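Local coordinates for protein endo-1,4-beta-xylanase (Uncultured bacterium, PDB 7AX7) that removes acetyl groups from acetylated xylan with the help of cobalt, serving as the carbohydrate esterase family 4 domain of a multidomain xylanase, at residues E3-L8 against T178-S183; T9-P14 against I149-D154; T33-G38 against E58-S63; Y64-M69 against P101-V106. All blocks are in the same frame, centred on the assembly; numbering follows the deposited sequence.

Contact 1: E3-L8 against T178-S183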
loop_
_atom_site.group_PDB
_atom_site.type_symbol
_atom_site.label_atom_id
_atom_site.label_comp_id
_atom_site.label_asym_id
_atom_site.label_seq_id
_atom_site.Cartn_x
_atom_site.Cartn_y
_atom_site.Cartn_z
ATOM N N GLU A 3 22.557 1.712 -1.649
ATOM C CA GLU A 3 21.316 1.235 -1.042
ATOM C C GLU A 3 20.362 0.713 -2.111
ATOM O O GLU A 3 20.234 1.297 -3.189
ATOM C CB GLU A 3 20.641 2.362 -0.249
ATOM C CG GLU A 3 20.602 2.163 1.274
ATOM C CD GLU A 3 19.892 3.303 2.022
ATOM O OE1 GLU A 3 19.955 3.331 3.272
ATOM O OE2 GLU A 3 19.275 4.171 1.369
ATOM N N LYS A 4 19.702 -0.403 -1.807
ATOM C CA LYS A 4 18.716 -1.024 -2.687
ATOM C C LYS A 4 17.376 -0.994 -1.966
ATOM O O LYS A 4 17.227 -1.627 -0.917
ATOM C CB LYS A 4 19.103 -2.466 -3.034
ATOM C CG LYS A 4 20.432 -2.606 -3.729
ATOM C CD LYS A 4 20.863 -4.061 -3.841
ATOM C CE LYS A 4 22.197 -4.181 -4.590
ATOM N NZ LYS A 4 23.324 -3.407 -3.943
ATOM N N LEU A 5 16.417 -0.249 -2.513
ATOM C CA LEU A 5 15.194 0.080 -1.796
ATOM C C LEU A 5 14.032 -0.783 -2.266
ATOM O O LEU A 5 13.867 -1.018 -3.468
ATOM C CB LEU A 5 14.839 1.559 -1.977
ATOM C CG LEU A 5 15.913 2.571 -1.574
ATOM C CD1 LEU A 5 15.357 3.993 -1.675
ATOM C CD2 LEU A 5 16.450 2.281 -0.160
ATOM N N ILE A 6 13.225 -1.248 -1.308
ATOM C CA ILE A 6 11.985 -1.968 -1.589
ATOM C C ILE A 6 10.866 -1.339 -0.771
ATOM O O ILE A 6 11.052 -1.000 0.406
ATOM C CB ILE A 6 12.087 -3.476 -1.278
ATOM C CG1 ILE A 6 13.056 -4.158 -2.233
ATOM C CG2 ILE A 6 10.740 -4.140 -1.482
ATOM C CD1 ILE A 6 12.444 -4.431 -3.595
ATOM N N ALA A 7 9.705 -1.187 -1.389
ATOM C CA ALA A 7 8.541 -0.600 -0.731
ATOM C C ALA A 7 7.478 -1.688 -0.650
ATOM O O ALA A 7 6.766 -1.936 -1.633
ATOM C CB ALA A 7 8.042 0.633 -1.483
ATOM N N LEU A 8 7.405 -2.355 0.507
ATOM C CA LEU A 8 6.324 -3.292 0.776
ATOM C C LEU A 8 5.045 -2.517 1.062
ATOM O O LEU A 8 5.053 -1.579 1.862
ATOM C CB LEU A 8 6.672 -4.187 1.967
ATOM C CG LEU A 8 7.636 -5.357 1.774
ATOM C CD1 LEU A 8 7.845 -6.083 3.107
ATOM C CD2 LEU A 8 7.122 -6.326 0.721
ATOM N N THR A 178 16.708 -2.736 1.494
ATOM C CA THR A 178 16.324 -1.904 2.621
ATOM C C THR A 178 14.863 -1.528 2.433
ATOM O O THR A 178 14.471 -1.108 1.341
ATOM C CB THR A 178 17.198 -0.651 2.696
ATOM O OG1 THR A 178 18.545 -1.027 3.033
ATOM C CG2 THR A 178 16.653 0.321 3.740
ATOM N N PHE A 179 14.056 -1.690 3.475
ATOM C CA PHE A 179 12.625 -1.444 3.365
ATOM C C PHE A 179 12.313 0.018 3.652
ATOM O O PHE A 179 12.834 0.602 4.607
ATOM C CB PHE A 179 11.844 -2.349 4.318
ATOM C CG PHE A 179 11.887 -3.793 3.930
ATOM C CD1 PHE A 179 10.994 -4.298 3.003
ATOM C CD2 PHE A 179 12.834 -4.644 4.478
ATOM C CE1 PHE A 179 11.043 -5.634 2.632
ATOM C CE2 PHE A 179 12.887 -5.973 4.112
ATOM C CZ PHE A 179 11.993 -6.472 3.196
ATOM N N VAL A 180 11.464 0.608 2.807
ATOM C CA VAL A 180 11.082 2.008 2.928
ATOM C C VAL A 180 9.586 2.140 2.677
ATOM O O VAL A 180 8.962 1.286 2.043
ATOM C CB VAL A 180 11.867 2.906 1.946
ATOM C CG1 VAL A 180 13.374 2.884 2.275
ATOM C CG2 VAL A 180 11.623 2.470 0.501
ATOM N N THR A 181 9.010 3.228 3.192
ATOM C CA THR A 181 7.668 3.612 2.784
ATOM C C THR A 181 7.713 4.174 1.365
ATOM O O THR A 181 8.782 4.463 0.820
ATOM C CB THR A 181 7.074 4.656 3.736
ATOM O OG1 THR A 181 7.786 5.899 3.594
ATOM C CG2 THR A 181 7.152 4.187 5.200
ATOM N N VAL A 182 6.533 4.327 0.760
ATOM C CA VAL A 182 6.464 4.907 -0.581
ATOM C C VAL A 182 6.983 6.345 -0.571
ATOM O O VAL A 182 7.768 6.741 -1.445
ATOM C CB VAL A 182 5.030 4.801 -1.132
ATOM C CG1 VAL A 182 4.934 5.429 -2.523
ATOM C CG2 VAL A 182 4.600 3.330 -1.194
ATOM N N SER A 183 6.590 7.142 0.433
ATOM C CA SER A 183 7.158 8.484 0.568
ATOM C C SER A 183 8.677 8.421 0.681
ATOM O O SER A 183 9.393 9.152 -0.011
ATOM C CB SER A 183 6.565 9.207 1.785
ATOM O OG SER A 183 5.288 9.756 1.508
HETATM O O HOH W 1 19.917 0.477 4.507
HETATM O O HOH W 2 19.935 -1.705 0.799
HETATM O O HOH W 3 6.240 0.777 1.697
HETATM O O HOH W 4 8.657 -1.301 3.037
#
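Leu-8 and Phe-179 make a tight apolar contact, with Leu-8 CD1 lying 3.3 Å from Phe-179 CE1. The methyl reaches the phenyl ring at a slant. With Phe-179 CG opposite its own carbonyl carbon (chi1 -69°) and the ring turned steeply at chi2, the CD1–CE1 side of the ring faces Leu-8. Another apolar pair lies on the opposite face of the sheet, where Leu-5 CD2 sits 4.0 Å from Val-180 CG1 and the two side chains run at about a right angle. Val-180 CG2 packs against the Ile-6 carbonyl.

The backbones beneath hold these side chains in step. Thr-178 N donates to Lys-4 O at 2.7 Å, Ile-6 N to Thr-178 O at 2.9 Å, and Val-180 N to Ile-6 O at 2.9 Å, a parallel ladder in which Thr-178 bonds to Lys-4 and Ile-6, the neighbours of its partner Leu-5. Past its last rung the chains separate, and water takes over: one molecule accepts from Leu-8 N and lies 2.8 Å from Val-180 O. At the other, more solvent-accessible end, Thr-178 OG1 donates to a water 2.7 Å away that also accepts from Lys-4 N.

Further out, Leu-5 and Val-180 rest on Leu-185 of helix 182-189, while Phe-179 is backed by Ile-169 and Leu-172 of helix 159-174. Thr-181 is the N-cap of helix 182-189. Strand 4-11, bonded to strand 177-179 here and to 148-153 beyond, thus lies in a parallel sheet flanked by helices, in keeping with the distorted beta/alpha barrel of NodB-like polysaccharide deacetylases.

Contact 2: T9-P14 against I149-D154; sequences TFDDGP and IILLHD. With CO (cobalt (II) ion), chain B.
Thr-9 and Ile-150 join strands 4-11 and 148-153, neighbours in the parallel sheet of the NodB-type deacetylase fold, whose C-terminal ends carry the metal site. From Thr-9 CB, which lies 3.5 Å from Ile-150 O, the side chain forks. OG1 takes the position between the backbone N and the carbonyl carbon (chi1 70°) and donates to Ile-150 O at 2.7 Å, arriving from well above the carbonyl plane. CG2 instead packs on Ile-149 CG2 at 3.7 Å. Because Thr-9 N also donates to Ile-150 O, that carbonyl is gripped twice by one residue; Arg-100 is a further partner of OG1.

The ladder continues through Leu-152 N to Thr-9 O, Asp-11 N to Leu-152 O, and Asp-154 N to Asp-11 O. Phe-10 lies alongside Leu-152 on one face of the sheet, its CD1 3.7 Å from Leu-152 CB. On the other face, Asp-11 forms a salt bridge with Arg-100, and His-153 is held by Asp-126. Where the strands end, a water accepts from Gly-13 N and lies 2.6 Å from Asp-154 OD1, whose sister oxygen bonds to Thr-18. The carboxylate of Asp-12 runs beside the His-153 ring, the planes 67° apart: OD2 meets the ring edge at CD2, 3.4 Å away, while Asp-12 OD1 binds the cobalt ion at 2.1 Å.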
loop_
_atom_site.group_PDB
_atom_site.type_symbol
_atom_site.label_atom_id
_atom_site.label_comp_id
_atom_site.label_asym_id
_atom_site.label_seq_id
_atom_site.Cartn_x
_atom_site.Cartn_y
_atom_site.Cartn_z
ATOM N N THR A 9 3.945 -2.897 0.408
ATOM C CA THR A 9 2.708 -2.135 0.526
ATOM C C THR A 9 1.525 -3.090 0.655
ATOM O O THR A 9 1.534 -4.201 0.116
ATOM C CB THR A 9 2.488 -1.173 -0.673
ATOM O OG1 THR A 9 2.197 -1.922 -1.861
ATOM C CG2 THR A 9 3.723 -0.318 -0.916
ATOM N N PHE A 10 0.496 -2.631 1.365
ATOM C CA PHE A 10 -0.645 -3.464 1.721
ATOM C C PHE A 10 -1.942 -2.736 1.396
ATOM O O PHE A 10 -2.138 -1.591 1.825
ATOM C CB PHE A 10 -0.598 -3.835 3.210
ATOM C CG PHE A 10 0.564 -4.714 3.584
ATOM C CD1 PHE A 10 0.453 -6.099 3.523
ATOM C CD2 PHE A 10 1.766 -4.156 4.007
ATOM C CE1 PHE A 10 1.512 -6.918 3.874
ATOM C CE2 PHE A 10 2.843 -4.973 4.363
ATOM C CZ PHE A 10 2.715 -6.355 4.296
ATOM N N ASP A 11 -2.826 -3.411 0.660
ATOM C CA ASP A 11 -4.140 -2.910 0.266
ATOM C C ASP A 11 -5.261 -3.526 1.101
ATOM O O ASP A 11 -5.202 -4.704 1.473
ATOM C CB ASP A 11 -4.436 -3.236 -1.203
ATOM C CG ASP A 11 -3.801 -2.271 -2.173
ATOM O OD1 ASP A 11 -3.131 -1.308 -1.728
ATOM O OD2 ASP A 11 -3.995 -2.482 -3.395
ATOM N N ASP A 12 -6.297 -2.712 1.365
ATOM C CA ASP A 12 -7.649 -3.140 1.728
ATOM C C ASP A 12 -7.941 -3.098 3.230
ATOM O O ASP A 12 -9.063 -3.411 3.646
ATOM C CB ASP A 12 -7.939 -4.548 1.196
ATOM C CG ASP A 12 -8.019 -4.607 -0.332
ATOM O OD1 ASP A 12 -7.853 -3.566 -1.009
ATOM O OD2 ASP A 12 -8.246 -5.708 -0.865
ATOM N N GLY A 13 -6.974 -2.699 4.059
ATOM C CA GLY A 13 -7.231 -2.565 5.477
ATOM C C GLY A 13 -7.791 -1.203 5.864
ATOM O O GLY A 13 -8.260 -0.433 5.016
ATOM N N PRO A 14 -7.772 -0.883 7.171
ATOM C CA PRO A 14 -7.288 -1.791 8.213
ATOM C C PRO A 14 -8.278 -2.912 8.483
ATOM O O PRO A 14 -9.482 -2.742 8.279
ATOM C CB PRO A 14 -7.149 -0.890 9.455
ATOM C CG PRO A 14 -7.484 0.536 8.986
ATOM C CD PRO A 14 -8.313 0.358 7.744
ATOM N N ILE A 149 8.066 -1.221 -5.960
ATOM C CA ILE A 149 6.928 -1.257 -5.052
ATOM C C ILE A 149 6.265 -2.615 -5.210
ATOM O O ILE A 149 6.039 -3.069 -6.336
ATOM C CB ILE A 149 5.936 -0.119 -5.360
ATOM C CG1 ILE A 149 6.609 1.249 -5.183
ATOM C CG2 ILE A 149 4.666 -0.238 -4.506
ATOM C CD1 ILE A 149 5.867 2.408 -5.883
ATOM N N ILE A 150 5.954 -3.266 -4.092
ATOM C CA ILE A 150 5.357 -4.597 -4.098
ATOM C C ILE A 150 3.988 -4.524 -3.426
ATOM O O ILE A 150 3.851 -3.957 -2.334
ATOM C CB ILE A 150 6.272 -5.632 -3.418
ATOM C CG1 ILE A 150 7.578 -5.772 -4.216
ATOM C CG2 ILE A 150 5.576 -6.997 -3.313
ATOM C CD1 ILE A 150 8.630 -6.626 -3.530
ATOM N N LEU A 151 2.981 -5.081 -4.093
ATOM C CA LEU A 151 1.589 -4.971 -3.675
ATOM C C LEU A 151 1.155 -6.269 -3.001
ATOM O O LEU A 151 1.158 -7.334 -3.633
ATOM C CB LEU A 151 0.695 -4.654 -4.876
ATOM C CG LEU A 151 -0.773 -4.291 -4.625
ATOM C CD1 LEU A 151 -1.337 -3.523 -5.809
ATOM C CD2 LEU A 151 -1.620 -5.527 -4.331
ATOM N N LEU A 152 0.793 -6.174 -1.720
ATOM C CA LEU A 152 0.191 -7.253 -0.942
ATOM C C LEU A 152 -1.173 -6.778 -0.430
ATOM O O LEU A 152 -1.552 -5.624 -0.629
ATOM C CB LEU A 152 1.121 -7.669 0.204
ATOM C CG LEU A 152 2.555 -8.095 -0.168
ATOM C CD1 LEU A 152 3.483 -6.887 -0.276
ATOM C CD2 LEU A 152 3.117 -9.074 0.842
ATOM N N HIS A 153 -1.929 -7.676 0.219
ATOM C CA HIS A 153 -3.243 -7.340 0.766
ATOM C C HIS A 153 -3.328 -7.690 2.244
ATOM O O HIS A 153 -2.884 -8.767 2.661
ATOM C CB HIS A 153 -4.388 -8.081 0.050
ATOM C CG HIS A 153 -4.487 -7.789 -1.412
ATOM N ND1 HIS A 153 -3.575 -8.263 -2.330
ATOM C CD2 HIS A 153 -5.398 -7.074 -2.117
ATOM C CE1 HIS A 153 -3.925 -7.860 -3.540
ATOM N NE2 HIS A 153 -5.025 -7.134 -3.437
ATOM N N ASP A 154 -3.948 -6.803 3.029
ATOM C CA ASP A 154 -4.267 -7.109 4.417
ATOM C C ASP A 154 -5.761 -6.947 4.686
ATOM O O ASP A 154 -6.173 -6.428 5.728
ATOM C CB ASP A 154 -3.423 -6.272 5.383
ATOM C CG ASP A 154 -3.709 -4.771 5.293
ATOM O OD1 ASP A 154 -4.080 -4.277 4.210
ATOM O OD2 ASP A 154 -3.550 -4.090 6.324
HETATM CO CO CO B . -8.011 -3.378 -3.137
HETATM O O HOH W 5 -4.263 -1.682 3.913
#

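Contact 3: T33-G38 against E58-S63; sequences TFFLIG and ELASHS. With CO (cobalt (II) ion), chain B.
The beta-alpha-beta unit of strand 33-36, helix 46-54 and strand 58-61 brings Phe-35 beside Ala-60 and leads straight into the metal site at His-62. Ala-60 CB sits over one face of the Phe-35 ring, 3.6 Å from its centroid, a close CH-pi contact displaced toward the rim. At the ring's edge, Ser-61 O lies in plane, 3.4 Å from Phe-35 CD2. Arg-100 makes a cation-pi contact with the same ring. On the opposite face of the sheet, Leu-36 and Leu-59 approach through their delta methyls and are covered by helix 46-54.

The parallel ladder runs from the nearly straight bond of Phe-34 N to Glu-58 O (171° at the hydrogen), through Ala-60 N to Phe-34 O and Leu-36 N to Ala-60 O, as far as His-62 N and Leu-36 O, 2.7 Å apart. Gly-38 N extends the pairing beyond the strands, reaching Ser-63 O at 2.8 Å on a lone pair in the carbonyl plane. Thr-33 and Glu-58 stand side by side at the other end and turn their polar ends to Val-182 and Ser-183, respectively.

His-62 CG lies opposite the backbone N (chi1 -158°), which carries the imidazole along Ile-37, with Ile-37 CG1 4.1 Å from His-62 CD2. Both ring nitrogens are engaged, fixing the rotation: ND1 bonds to the Arg-100 carbonyl, and His-62 NE2 binds the cobalt ion at 2.2 Å.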
loop_
_atom_site.group_PDB
_atom_site.type_symbol
_atom_site.label_atom_id
_atom_site.label_comp_id
_atom_site.label_asym_id
_atom_site.label_seq_id
_atom_site.Cartn_x
_atom_site.Cartn_y
_atom_site.Cartn_z
ATOM N N THR A 33 3.773 0.528 3.772
ATOM C CA THR A 33 2.752 1.503 3.409
ATOM C C THR A 33 1.417 0.785 3.286
ATOM O O THR A 33 1.330 -0.258 2.632
ATOM C CB THR A 33 3.105 2.203 2.084
ATOM O OG1 THR A 33 4.429 2.737 2.170
ATOM C CG2 THR A 33 2.118 3.336 1.755
ATOM N N PHE A 34 0.381 1.340 3.911
ATOM C CA PHE A 34 -0.954 0.747 3.921
ATOM C C PHE A 34 -1.908 1.680 3.193
ATOM O O PHE A 34 -2.188 2.790 3.668
ATOM C CB PHE A 34 -1.429 0.486 5.352
ATOM C CG PHE A 34 -0.616 -0.551 6.069
ATOM C CD1 PHE A 34 0.547 -0.199 6.751
ATOM C CD2 PHE A 34 -1.003 -1.882 6.046
ATOM C CE1 PHE A 34 1.307 -1.167 7.405
ATOM C CE2 PHE A 34 -0.259 -2.853 6.699
ATOM C CZ PHE A 34 0.904 -2.499 7.375
ATOM N N PHE A 35 -2.405 1.217 2.048
ATOM C CA PHE A 35 -3.415 1.927 1.278
ATOM C C PHE A 35 -4.777 1.531 1.831
ATOM O O PHE A 35 -5.241 0.397 1.633
ATOM C CB PHE A 35 -3.272 1.601 -0.208
ATOM C CG PHE A 35 -2.027 2.178 -0.834
ATOM C CD1 PHE A 35 -0.796 1.571 -0.649
ATOM C CD2 PHE A 35 -2.093 3.334 -1.606
ATOM C CE1 PHE A 35 0.365 2.107 -1.223
ATOM C CE2 PHE A 35 -0.939 3.882 -2.186
ATOM C CZ PHE A 35 0.295 3.267 -1.987
ATOM N N LEU A 36 -5.409 2.456 2.538
ATOM C CA LEU A 36 -6.589 2.131 3.315
ATOM C C LEU A 36 -7.856 2.403 2.521
ATOM O O LEU A 36 -7.933 3.340 1.718
ATOM C CB LEU A 36 -6.624 2.932 4.619
ATOM C CG LEU A 36 -5.380 2.933 5.520
ATOM C CD1 LEU A 36 -5.642 3.807 6.742
ATOM C CD2 LEU A 36 -4.999 1.529 5.938
ATOM N N ILE A 37 -8.857 1.567 2.771
ATOM C CA ILE A 37 -10.217 1.802 2.310
ATOM C C ILE A 37 -10.895 2.723 3.318
ATOM O O ILE A 37 -10.949 2.416 4.513
ATOM C CB ILE A 37 -10.976 0.474 2.159
ATOM C CG1 ILE A 37 -10.262 -0.413 1.129
ATOM C CG2 ILE A 37 -12.442 0.727 1.787
ATOM C CD1 ILE A 37 -10.862 -1.802 0.965
ATOM N N GLY A 38 -11.409 3.859 2.837
ATOM C CA GLY A 38 -11.933 4.871 3.743
ATOM C C GLY A 38 -13.034 4.366 4.662
ATOM O O GLY A 38 -13.086 4.737 5.840
ATOM N N GLU A 58 3.436 4.206 6.662
ATOM C CA GLU A 58 2.750 5.264 5.937
ATOM C C GLU A 58 1.320 4.856 5.624
ATOM O O GLU A 58 1.059 3.718 5.224
ATOM C CB GLU A 58 3.482 5.587 4.635
ATOM C CG GLU A 58 2.771 6.655 3.807
ATOM C CD GLU A 58 3.640 7.219 2.698
ATOM O OE1 GLU A 58 4.625 6.554 2.311
ATOM O OE2 GLU A 58 3.338 8.339 2.217
ATOM N N LEU A 59 0.394 5.794 5.792
ATOM C CA LEU A 59 -0.999 5.572 5.434
ATOM C C LEU A 59 -1.318 6.305 4.126
ATOM O O LEU A 59 -0.993 7.490 3.969
ATOM C CB LEU A 59 -1.928 6.022 6.565
ATOM C CG LEU A 59 -1.676 5.426 7.962
ATOM C CD1 LEU A 59 -2.735 5.897 8.959
ATOM C CD2 LEU A 59 -1.626 3.899 7.924
ATOM N N ALA A 60 -1.953 5.596 3.193
ATOM C CA ALA A 60 -2.269 6.098 1.858
ATOM C C ALA A 60 -3.721 5.742 1.515
ATOM O O ALA A 60 -4.414 5.059 2.270
ATOM C CB ALA A 60 -1.292 5.527 0.811
ATOM N N SER A 61 -4.182 6.204 0.361
ATOM C CA SER A 61 -5.591 6.132 -0.011
ATOM C C SER A 61 -5.849 4.963 -0.957
ATOM O O SER A 61 -5.128 4.784 -1.945
ATOM C CB SER A 61 -6.027 7.437 -0.672
ATOM O OG SER A 61 -7.370 7.346 -1.119
ATOM N N HIS A 62 -6.878 4.168 -0.653
ATOM C CA HIS A 62 -7.369 3.133 -1.559
ATOM C C HIS A 62 -8.843 3.372 -1.923
ATOM O O HIS A 62 -9.582 2.428 -2.215
ATOM C CB HIS A 62 -7.164 1.751 -0.929
ATOM C CG HIS A 62 -7.125 0.621 -1.915
ATOM N ND1 HIS A 62 -6.701 0.775 -3.218
ATOM C CD2 HIS A 62 -7.434 -0.692 -1.776
ATOM C CE1 HIS A 62 -6.759 -0.390 -3.842
ATOM N NE2 HIS A 62 -7.200 -1.296 -2.988
ATOM N N SER A 63 -9.273 4.639 -1.896
ATOM C CA SER A 63 -10.656 5.086 -2.105
ATOM C C SER A 63 -11.501 4.910 -0.843
ATOM O O SER A 63 -11.008 4.405 0.171
ATOM C CB SER A 63 -11.313 4.364 -3.293
ATOM O OG SER A 63 -11.887 3.121 -2.912
HETATM CO CO CO B . -8.011 -3.378 -3.137
#

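Contact 4: Y64-M69 against P101-V106. With CO (cobalt (II) ion), chain B; ACT (acetate ion), chain C.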
loop_
_atom_site.group_PDB
_atom_site.type_symbol
_atom_site.label_atom_id
_atom_site.label_comp_id
_atom_site.label_asym_id
_atom_site.label_seq_id
_atom_site.Cartn_x
_atom_site.Cartn_y
_atom_site.Cartn_z
ATOM N N TYR A 64 -12.771 5.343 -0.886
ATOM C CA TYR A 64 -13.642 5.226 0.282
ATOM C C TYR A 64 -14.469 3.934 0.290
ATOM O O TYR A 64 -14.564 3.278 1.333
ATOM C CB TYR A 64 -14.578 6.442 0.388
ATOM C CG TYR A 64 -15.172 6.548 1.775
ATOM C CD1 TYR A 64 -14.460 7.146 2.805
ATOM C CD2 TYR A 64 -16.412 5.998 2.070
ATOM C CE1 TYR A 64 -14.970 7.222 4.080
ATOM C CE2 TYR A 64 -16.937 6.067 3.349
ATOM C CZ TYR A 64 -16.206 6.681 4.352
ATOM O OH TYR A 64 -16.707 6.765 5.636
ATOM N N THR A 65 -15.066 3.543 -0.844
ATOM C CA THR A 65 -15.933 2.367 -0.910
ATOM C C THR A 65 -15.306 1.194 -1.654
ATOM O O THR A 65 -15.927 0.129 -1.736
ATOM C CB THR A 65 -17.280 2.708 -1.577
ATOM O OG1 THR A 65 -17.052 3.142 -2.922
ATOM C CG2 THR A 65 -18.019 3.786 -0.813
ATOM N N HIS A 66 -14.111 1.363 -2.212
ATOM C CA HIS A 66 -13.415 0.287 -2.915
ATOM C C HIS A 66 -14.276 -0.302 -4.036
ATOM O O HIS A 66 -14.441 -1.517 -4.156
ATOM C CB HIS A 66 -12.965 -0.807 -1.936
ATOM C CG HIS A 66 -11.896 -1.698 -2.489
ATOM N ND1 HIS A 66 -12.174 -2.875 -3.152
ATOM C CD2 HIS A 66 -10.550 -1.565 -2.505
ATOM C CE1 HIS A 66 -11.042 -3.436 -3.537
ATOM N NE2 HIS A 66 -10.043 -2.660 -3.159
ATOM N N GLN A 67 -14.835 0.567 -4.862
ATOM C CA GLN A 67 -15.517 0.122 -6.067
ATOM C C GLN A 67 -14.635 0.396 -7.279
ATOM O O GLN A 67 -13.625 1.098 -7.193
ATOM C CB GLN A 67 -16.878 0.807 -6.218
ATOM C CG GLN A 67 -17.855 0.465 -5.095
ATOM C CD GLN A 67 -19.160 1.244 -5.201
ATOM O OE1 GLN A 67 -20.186 0.695 -5.601
ATOM N NE2 GLN A 67 -19.120 2.530 -4.852
ATOM N N ASP A 68 -15.018 -0.193 -8.414
ATOM C CA ASP A 68 -14.348 0.076 -9.681
ATOM C C ASP A 68 -14.631 1.518 -10.081
ATOM O O ASP A 68 -15.750 1.854 -10.484
ATOM C CB ASP A 68 -14.825 -0.899 -10.754
ATOM C CG ASP A 68 -14.076 -0.740 -12.068
ATOM O OD1 ASP A 68 -13.539 0.350 -12.332
ATOM O OD2 ASP A 68 -14.025 -1.707 -12.845
ATOM N N MET A 69 -13.629 2.377 -9.954
ATOM C CA MET A 69 -13.853 3.805 -10.139
ATOM C C MET A 69 -13.850 4.221 -11.608
ATOM O O MET A 69 -14.098 5.398 -11.902
ATOM C CB MET A 69 -12.813 4.595 -9.329
ATOM C CG MET A 69 -12.841 4.238 -7.825
ATOM S SD MET A 69 -11.592 5.022 -6.773
ATOM C CE MET A 69 -12.053 6.753 -6.846
ATOM N N PRO A 101 -5.423 2.707 -7.105
ATOM C CA PRO A 101 -6.789 2.482 -7.595
ATOM C C PRO A 101 -7.285 1.082 -7.265
ATOM O O PRO A 101 -6.562 0.094 -7.457
ATOM C CB PRO A 101 -6.654 2.684 -9.112
ATOM C CG PRO A 101 -5.221 2.437 -9.415
ATOM C CD PRO A 101 -4.469 2.940 -8.203
ATOM N N PRO A 102 -8.519 0.958 -6.768
ATOM C CA PRO A 102 -9.092 -0.376 -6.543
ATOM C C PRO A 102 -9.081 -1.193 -7.827
ATOM O O PRO A 102 -9.427 -0.697 -8.902
ATOM C CB PRO A 102 -10.524 -0.076 -6.084
ATOM C CG PRO A 102 -10.457 1.335 -5.524
ATOM C CD PRO A 102 -9.446 2.038 -6.388
ATOM N N TYR A 103 -8.679 -2.457 -7.703
ATOM C CA TYR A 103 -8.569 -3.396 -8.818
ATOM C C TYR A 103 -7.564 -2.946 -9.868
ATOM O O TYR A 103 -7.509 -3.530 -10.953
ATOM C CB TYR A 103 -9.940 -3.643 -9.468
ATOM C CG TYR A 103 -10.988 -3.922 -8.416
ATOM C CD1 TYR A 103 -11.023 -5.145 -7.752
ATOM C CD2 TYR A 103 -11.903 -2.945 -8.041
ATOM C CE1 TYR A 103 -11.958 -5.393 -6.763
ATOM C CE2 TYR A 103 -12.853 -3.189 -7.057
ATOM C CZ TYR A 103 -12.868 -4.414 -6.419
ATOM O OH TYR A 103 -13.802 -4.662 -5.440
ATOM N N ILE A 104 -6.758 -1.929 -9.566
ATOM C CA ILE A 104 -5.902 -1.300 -10.560
ATOM C C ILE A 104 -6.747 -1.020 -11.798
ATOM O O ILE A 104 -6.305 -1.237 -12.932
ATOM C CB ILE A 104 -4.683 -2.180 -10.894
ATOM C CG1 ILE A 104 -4.071 -2.770 -9.620
ATOM C CG2 ILE A 104 -3.638 -1.369 -11.656
ATOM C CD1 ILE A 104 -3.418 -1.738 -8.706
ATOM N N ALA A 105 -7.982 -0.577 -11.590
ATOM C CA ALA A 105 -8.851 -0.140 -12.677
ATOM C C ALA A 105 -8.782 1.382 -12.747
ATOM O O ALA A 105 -9.228 2.072 -11.822
ATOM C CB ALA A 105 -10.286 -0.624 -12.464
ATOM N N VAL A 106 -8.226 1.901 -13.842
ATOM C CA VAL A 106 -8.017 3.334 -14.014
ATOM C C VAL A 106 -8.417 3.731 -15.429
ATOM O O VAL A 106 -8.147 2.997 -16.387
ATOM C CB VAL A 106 -6.549 3.728 -13.749
ATOM C CG1 VAL A 106 -6.054 3.099 -12.458
ATOM C CG2 VAL A 106 -5.691 3.293 -14.905
HETATM CO CO CO B . -8.011 -3.378 -3.137
HETATM C C ACT C . -6.515 -3.840 -5.148
HETATM O O ACT C . -6.017 -3.999 -3.999
HETATM O OXT ACT C . -7.697 -3.533 -5.456
HETATM C CH3 ACT C . -5.513 -4.037 -6.333
HETATM O O HOH W 6 -16.436 -3.600 -5.645
HETATM O O HOH W 7 -10.709 1.737 -9.584
#
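One water gripped by three backbone groups ties Met-69 to Pro-102 and Ala-105: it accepts from Met-69 N and donates to Pro-102 O and to Ala-105 O, the last at 2.7 Å. It links two loops of the active-site rim, one carrying the second histidine of the HSYTH metal-binding motif, the other the Arg-Pro-Pro-Tyr segment characteristic of family 4 carbohydrate esterases. Met-69 SD adds a sulfur contact to the Pro-102 ring, 3.7 Å from CD, and Asp-68 OD1, which bonds to Thr-70, lies against the Ala-105 methyl.

The imidazole of His-66 lodges between Pro-102 and Tyr-103 of the facing loop. Pro-102 CB lies over one of its faces, 4.0 Å from the centroid in a CH-pi contact. Tyr-103 meets the imidazole as an offset edge-to-face pair, the edge of His-66 turned toward the tyrosine face with the planes at 63°. This brings Tyr-103 OH near the imidazole plane, 3.3 Å from His-66 ND1, in a weak hydrogen bond bent to 125°; a second water joins that hydroxyl to His-66 O. CG of His-66 lies opposite the backbone N (chi1 -162°), aiming the far nitrogen at the metal beside His-62 and Asp-12.

An acetate, probably from the crystallisation liquor, completes the cobalt shell with both oxygens. Its OXT is also held by the amide of Tyr-103, consistent with the role of this backbone N-H in related deacetylases, where it stabilises the oxyanion: Tyr-103 N lies 2.7 Å from acetate OXT, while His-66 NE2 binds cobalt at 2.2 Å.

Overall arrangement
Contacts 1, 2 and 3 are all pairings within one parallel sheet, and strand 4-11 serves both contact 1 and contact 2 and also pairs with strand 33-36 of contact 3. These three are largely buried, whereas contact 4 joins two irregular loops and is only partly covered. Their chemistry changes along the way: contact 1 is apolar side chains over a backbone ladder, with water at its ends and no metal; contacts 2 and 3, centred about 8 Å apart, keep the ladder but end in metal ligands; contact 4 relies on rings, a proline and water. Contacts 2, 3 and 4 supply one cobalt ligand each. Contact 1 lies about 24 Å from contact 4, centre to centre.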